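Local coordinates for protein transferrin (Manduca sexta, PDB 6WB6) that binds a single ferric ion together with carbonate and transports iron in the insect as a secreted transferrin, at residues A[92-97]-A[216-221]; A[203-208]-A[223-228]. All blocks are in the same frame, centred on the assembly; numbering follows the deposited sequence.

Overall arrangement
Two contacts whose centres lie 9 Å apart show how a transferrin lobe ties an iron ligand to the sheet behind it. Along the chain the segments alternate: 92-97, 203-208, 216-221, 223-228. Helix 203-213, strand 218-222 and helix 223-229 follow one another, and the strand pairs with 90-97 in contact 1 while the two helices meet in contact 2 on the face carrying V93, V95, A219 and T221. A probable hydrogen bond of 2.9 Å joins T221 OG1 to the carbonyl oxygen Y204 O. Strand 90-97 also begins with the iron ligand Y90, so both tyrosine ligands rise from the same small unit of the N-terminal half.

Contact 1 of 2, residues A[92-97]-A[216-221]; sequences AVIVVH and GEVAFT
The imidazole of H97 meets G216 edge-on: G216 O lies in the ring plane, 3.0 Å from H97 CE1, while water 1, also in that plane, is hydrogen-bonded to H97 ND1 at 2.7 Å. That water also takes the backbone N-H of H97 and donates to E217 O at 2.6 Å, bridging the end of the pair where direct ladder bonds have stopped. The other flat group, the F220 ring, carries V218 CG2 from its own strand over one face, displaced toward the rim, and meets I94 CG1 obliquely, F220 CE1 lying 4.0 Å from it.

I94 and F220 lie side by side and point the same way. With chi1 of -49°, I94 places CG1 by the phenyl ring and leaves CG2 to press on V218 CG2 at 3.3 Å, closer than usual van der Waals contact and a sign of tight packing. W268 covers I94 and F220 on this side. On the reverse face the V95 and T221 side chains cross at an oblique angle, CG2 to CG2 at 4.1 Å, and A219 CB lies beside V95; helices 203-213 and 223-229 close over these residues.

Between the two faces run four backbone bonds, pairing V93 with T221 and V95 with A219 in both directions. V95 N reaches A219 O at 2.8 Å, in the carbonyl plane, whereas both V93-T221 bonds are tilted from theirs. With the strands at 156°, this is an antiparallel ladder within the mixed sheet of a transferrin lobe, packed between side-chain layers in the manner of an alpha/beta periplasmic-binding-protein-like domain.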
loop_
_atom_site.group_PDB
_atom_site.type_symbol
_atom_site.label_atom_id
_atom_site.label_comp_id
_atom_site.label_asym_id
_atom_site.label_seq_id
_atom_site.Cartn_x
_atom_site.Cartn_y
_atom_site.Cartn_z
ATOM N N ALA A 92 26.186 -2.106 1.434
ATOM C CA ALA A 92 25.826 -3.093 0.434
ATOM C C ALA A 92 27.103 -3.626 -0.176
ATOM O O ALA A 92 28.013 -2.864 -0.491
ATOM C CB ALA A 92 24.934 -2.476 -0.655
ATOM N N VAL A 93 27.178 -4.941 -0.334
ATOM C CA VAL A 93 28.379 -5.546 -0.870
ATOM C C VAL A 93 27.987 -6.560 -1.921
ATOM O O VAL A 93 26.844 -7.023 -1.987
ATOM C CB VAL A 93 29.269 -6.197 0.232
ATOM C CG1 VAL A 93 29.818 -5.106 1.150
ATOM C CG2 VAL A 93 28.551 -7.219 0.994
ATOM N N ILE A 94 28.976 -6.889 -2.747
ATOM C CA ILE A 94 28.914 -7.936 -3.759
ATOM C C ILE A 94 29.898 -9.022 -3.325
ATOM O O ILE A 94 31.080 -8.733 -3.108
ATOM C CB ILE A 94 29.301 -7.404 -5.146
ATOM C CG1 ILE A 94 28.548 -6.113 -5.503
ATOM C CG2 ILE A 94 29.047 -8.491 -6.198
ATOM C CD1 ILE A 94 29.057 -5.469 -6.753
ATOM N N VAL A 95 29.430 -10.260 -3.184
ATOM C CA VAL A 95 30.264 -11.347 -2.667
ATOM C C VAL A 95 30.338 -12.453 -3.719
ATOM O O VAL A 95 29.308 -12.926 -4.210
ATOM C CB VAL A 95 29.747 -11.883 -1.319
ATOM C CG1 VAL A 95 30.652 -13.022 -0.800
ATOM C CG2 VAL A 95 29.633 -10.735 -0.236
ATOM N N VAL A 96 31.564 -12.870 -4.045
ATOM C CA VAL A 96 31.846 -13.875 -5.062
ATOM C C VAL A 96 32.791 -14.927 -4.484
ATOM O O VAL A 96 33.410 -14.731 -3.439
ATOM C CB VAL A 96 32.469 -13.252 -6.324
ATOM C CG1 VAL A 96 31.496 -12.340 -6.993
ATOM C CG2 VAL A 96 33.744 -12.493 -5.962
ATOM N N HIS A 97 32.896 -16.057 -5.194
ATOM C CA HIS A 97 33.922 -17.046 -4.897
ATOM C C HIS A 97 35.264 -16.477 -5.308
ATOM O O HIS A 97 35.355 -15.767 -6.307
ATOM C CB HIS A 97 33.659 -18.354 -5.648
ATOM C CG HIS A 97 32.436 -19.083 -5.185
ATOM N ND1 HIS A 97 31.185 -18.860 -5.719
ATOM C CD2 HIS A 97 32.275 -20.039 -4.239
ATOM C CE1 HIS A 97 30.304 -19.640 -5.116
ATOM N NE2 HIS A 97 30.941 -20.363 -4.212
ATOM N N GLY A 216 25.556 -20.588 -6.425
ATOM C CA GLY A 216 25.460 -19.234 -6.927
ATOM C C GLY A 216 26.828 -18.660 -7.195
ATOM O O GLY A 216 27.826 -19.121 -6.665
ATOM N N GLU A 217 26.877 -17.624 -8.034
ATOM C CA GLU A 217 28.159 -17.064 -8.423
ATOM C C GLU A 217 28.372 -15.634 -7.967
ATOM O O GLU A 217 29.508 -15.148 -8.026
ATOM C CB GLU A 217 28.330 -17.139 -9.944
ATOM C CG GLU A 217 28.713 -18.520 -10.453
ATOM C CD GLU A 217 28.322 -18.706 -11.905
ATOM O OE1 GLU A 217 27.208 -18.242 -12.251
ATOM O OE2 GLU A 217 29.118 -19.291 -12.690
ATOM N N VAL A 218 27.323 -14.951 -7.525
ATOM C CA VAL A 218 27.441 -13.634 -6.923
ATOM C C VAL A 218 26.310 -13.492 -5.922
ATOM O O VAL A 218 25.210 -13.986 -6.151
ATOM C CB VAL A 218 27.407 -12.526 -8.004
ATOM C CG1 VAL A 218 26.102 -12.583 -8.779
ATOM C CG2 VAL A 218 27.591 -11.171 -7.377
ATOM N N ALA A 219 26.591 -12.839 -4.798
ATOM C CA ALA A 219 25.604 -12.603 -3.749
ATOM C C ALA A 219 25.596 -11.112 -3.485
ATOM O O ALA A 219 26.659 -10.496 -3.405
ATOM C CB ALA A 219 25.932 -13.363 -2.459
ATOM N N PHE A 220 24.411 -10.526 -3.443
ATOM C CA PHE A 220 24.237 -9.137 -3.048
ATOM C C PHE A 220 23.689 -9.112 -1.621
ATOM O O PHE A 220 22.559 -9.541 -1.376
ATOM C CB PHE A 220 23.306 -8.420 -4.027
ATOM C CG PHE A 220 23.805 -8.448 -5.456
ATOM C CD1 PHE A 220 24.816 -7.605 -5.861
ATOM C CD2 PHE A 220 23.279 -9.330 -6.377
ATOM C CE1 PHE A 220 25.275 -7.625 -7.169
ATOM C CE2 PHE A 220 23.747 -9.355 -7.696
ATOM C CZ PHE A 220 24.749 -8.504 -8.080
ATOM N N THR A 221 24.486 -8.620 -0.682
ATOM C CA THR A 221 24.054 -8.619 0.693
ATOM C C THR A 221 24.743 -7.455 1.414
ATOM O O THR A 221 25.142 -6.463 0.788
ATOM C CB THR A 221 24.316 -10.016 1.273
ATOM O OG1 THR A 221 23.862 -10.072 2.610
ATOM C CG2 THR A 221 25.822 -10.383 1.181
HETATM O O HOH W 1 31.429 -16.836 -7.497
#

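Contact 2 of 2, residues A[203-208]-A[223-228]; sequences GYEGAL and VIFTRK. With FE (Fe (III) ion), chain E.
Helices 203-208 and 223-228 run in broadly the same direction, their axes inclined at 51° and 9.1 Å apart at closest approach, with E205 and F225 bringing the backbones nearest. The gap is filled chiefly by F225, whose ring receives the Y204 CB over one face in a CH-pi contact, 3.6 Å from that carbon to the ring centroid. This methylene sits off-centre, nearest to F225 CG at 3.3 Å. Beyond it the two rings are turned only 20° from parallel but slid apart, so they barely overlap, and Y204 CD2 comes to 3.6 Å from F225 CE1. E205 adds its CB obliquely near F225 CD2, and the two side chains cross at about a right angle.

One turn further on, L208 CD1 fits against the backbone of the second helix, 3.5 Å from F225 O and 3.6 Å from T226 CA. T226 OG1 is bonded to K222 O, just ahead of its helix at the end of strand 218-222, so its meeting with L208 is plain packing.

With CG turned away from its carbonyl carbon (chi1 -55°), the Y204 ring runs past F225 and out of the interface, where OH binds the iron(III) ion at 2.1 Å. K222 and R120 make cation-pi contacts with that ring, and R120 also lines the carbonate pocket. Y90 is the other tyrosine ligand, and two carbonate pockets adjoin the pair: a transferrin anion-dependent iron site, here built on two tyrosines.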
loop_
_atom_site.group_PDB
_atom_site.type_symbol
_atom_site.label_atom_id
_atom_site.label_comp_id
_atom_site.label_asym_id
_atom_site.label_seq_id
_atom_site.Cartn_x
_atom_site.Cartn_y
_atom_site.Cartn_z
ATOM N N GLY A 203 17.207 -13.447 1.709
ATOM C CA GLY A 203 17.608 -12.637 2.848
ATOM C C GLY A 203 19.124 -12.494 2.891
ATOM O O GLY A 203 19.850 -13.026 2.051
ATOM N N TYR A 204 19.601 -11.715 3.854
ATOM C CA TYR A 204 21.041 -11.386 3.971
ATOM C C TYR A 204 21.905 -12.628 4.135
ATOM O O TYR A 204 22.906 -12.676 3.536
ATOM C CB TYR A 204 21.322 -10.427 5.120
ATOM C CG TYR A 204 20.553 -9.132 5.126
ATOM C CD1 TYR A 204 20.847 -8.111 4.246
ATOM C CD2 TYR A 204 19.586 -8.924 6.071
ATOM C CE1 TYR A 204 20.171 -6.914 4.268
ATOM C CE2 TYR A 204 18.921 -7.734 6.137
ATOM C CZ TYR A 204 19.193 -6.751 5.218
ATOM O OH TYR A 204 18.580 -5.604 5.376
ATOM N N GLU A 205 21.489 -13.558 4.958
ATOM C CA GLU A 205 22.272 -14.765 5.176
ATOM C C GLU A 205 22.005 -15.809 4.108
ATOM O O GLU A 205 22.935 -16.448 3.635
ATOM C CB GLU A 205 21.965 -15.367 6.545
ATOM C CG GLU A 205 23.024 -16.329 7.012
ATOM C CD GLU A 205 22.784 -16.788 8.431
ATOM O OE1 GLU A 205 21.994 -16.124 9.149
ATOM O OE2 GLU A 205 23.392 -17.807 8.822
ATOM N N GLY A 206 20.736 -15.984 3.718
ATOM C CA GLY A 206 20.404 -16.950 2.689
ATOM C C GLY A 206 21.072 -16.659 1.362
ATOM O O GLY A 206 21.397 -17.576 0.610
ATOM N N ALA A 207 21.302 -15.389 1.052
ATOM C CA ALA A 207 22.030 -15.087 -0.169
ATOM C C ALA A 207 23.440 -15.653 -0.117
ATOM O O ALA A 207 23.952 -16.132 -1.124
ATOM C CB ALA A 207 22.078 -13.584 -0.396
ATOM N N LEU A 208 24.098 -15.586 1.037
ATOM C CA LEU A 208 25.424 -16.180 1.113
ATOM C C LEU A 208 25.332 -17.704 1.075
ATOM O O LEU A 208 26.204 -18.356 0.504
ATOM C CB LEU A 208 26.163 -15.687 2.368
ATOM C CG LEU A 208 26.389 -14.155 2.347
ATOM C CD1 LEU A 208 26.482 -13.533 3.703
ATOM C CD2 LEU A 208 27.636 -13.849 1.541
ATOM N N VAL A 223 27.428 -6.171 4.861
ATOM C CA VAL A 223 28.699 -6.570 5.450
ATOM C C VAL A 223 28.469 -7.411 6.684
ATOM O O VAL A 223 29.119 -8.437 6.894
ATOM C CB VAL A 223 29.528 -5.321 5.789
ATOM C CG1 VAL A 223 30.724 -5.689 6.676
ATOM C CG2 VAL A 223 29.939 -4.666 4.523
ATOM N N ILE A 224 27.558 -6.964 7.542
ATOM C CA ILE A 224 27.465 -7.548 8.864
ATOM C C ILE A 224 27.064 -9.007 8.759
ATOM O O ILE A 224 27.599 -9.859 9.483
ATOM C CB ILE A 224 26.503 -6.726 9.743
ATOM C CG1 ILE A 224 26.505 -7.261 11.160
ATOM C CG2 ILE A 224 25.082 -6.722 9.180
ATOM C CD1 ILE A 224 25.861 -6.304 12.178
ATOM N N PHE A 225 26.144 -9.331 7.836
ATOM C CA PHE A 225 25.814 -10.735 7.619
ATOM C C PHE A 225 26.919 -11.454 6.877
ATOM O O PHE A 225 27.049 -12.674 7.012
ATOM C CB PHE A 225 24.496 -10.893 6.860
ATOM C CG PHE A 225 23.295 -10.891 7.755
ATOM C CD1 PHE A 225 22.710 -9.712 8.116
ATOM C CD2 PHE A 225 22.774 -12.068 8.255
ATOM C CE1 PHE A 225 21.642 -9.686 8.945
ATOM C CE2 PHE A 225 21.678 -12.045 9.094
ATOM C CZ PHE A 225 21.123 -10.850 9.440
ATOM N N THR A 226 27.726 -10.736 6.099
ATOM C CA THR A 226 28.850 -11.399 5.443
ATOM C C THR A 226 29.924 -11.753 6.469
ATOM O O THR A 226 30.434 -12.879 6.499
ATOM C CB THR A 226 29.422 -10.515 4.344
ATOM O OG1 THR A 226 28.399 -10.199 3.386
ATOM C CG2 THR A 226 30.578 -11.202 3.639
ATOM N N ARG A 227 30.245 -10.812 7.346
ATOM C CA ARG A 227 31.244 -11.070 8.365
ATOM C C ARG A 227 30.797 -12.182 9.313
ATOM O O ARG A 227 31.567 -13.095 9.604
ATOM C CB ARG A 227 31.532 -9.770 9.101
ATOM C CG ARG A 227 32.259 -8.810 8.226
ATOM C CD ARG A 227 32.730 -7.578 8.973
ATOM N NE ARG A 227 33.711 -7.903 9.996
ATOM C CZ ARG A 227 34.997 -8.107 9.760
ATOM N NH1 ARG A 227 35.471 -8.015 8.527
ATOM N NH2 ARG A 227 35.803 -8.393 10.774
ATOM N N LYS A 228 29.545 -12.160 9.755
ATOM C CA LYS A 228 29.097 -13.187 10.689
ATOM C C LYS A 228 29.000 -14.552 10.029
ATOM O O LYS A 228 29.216 -15.575 10.688
ATOM C CB LYS A 228 27.747 -12.812 11.278
ATOM C CG LYS A 228 27.798 -11.546 12.043
ATOM C CD LYS A 228 26.486 -11.258 12.733
ATOM C CE LYS A 228 26.666 -10.070 13.610
ATOM N NZ LYS A 228 25.358 -9.565 14.068
HETATM FE FE FE E . 17.760 -4.364 3.890
#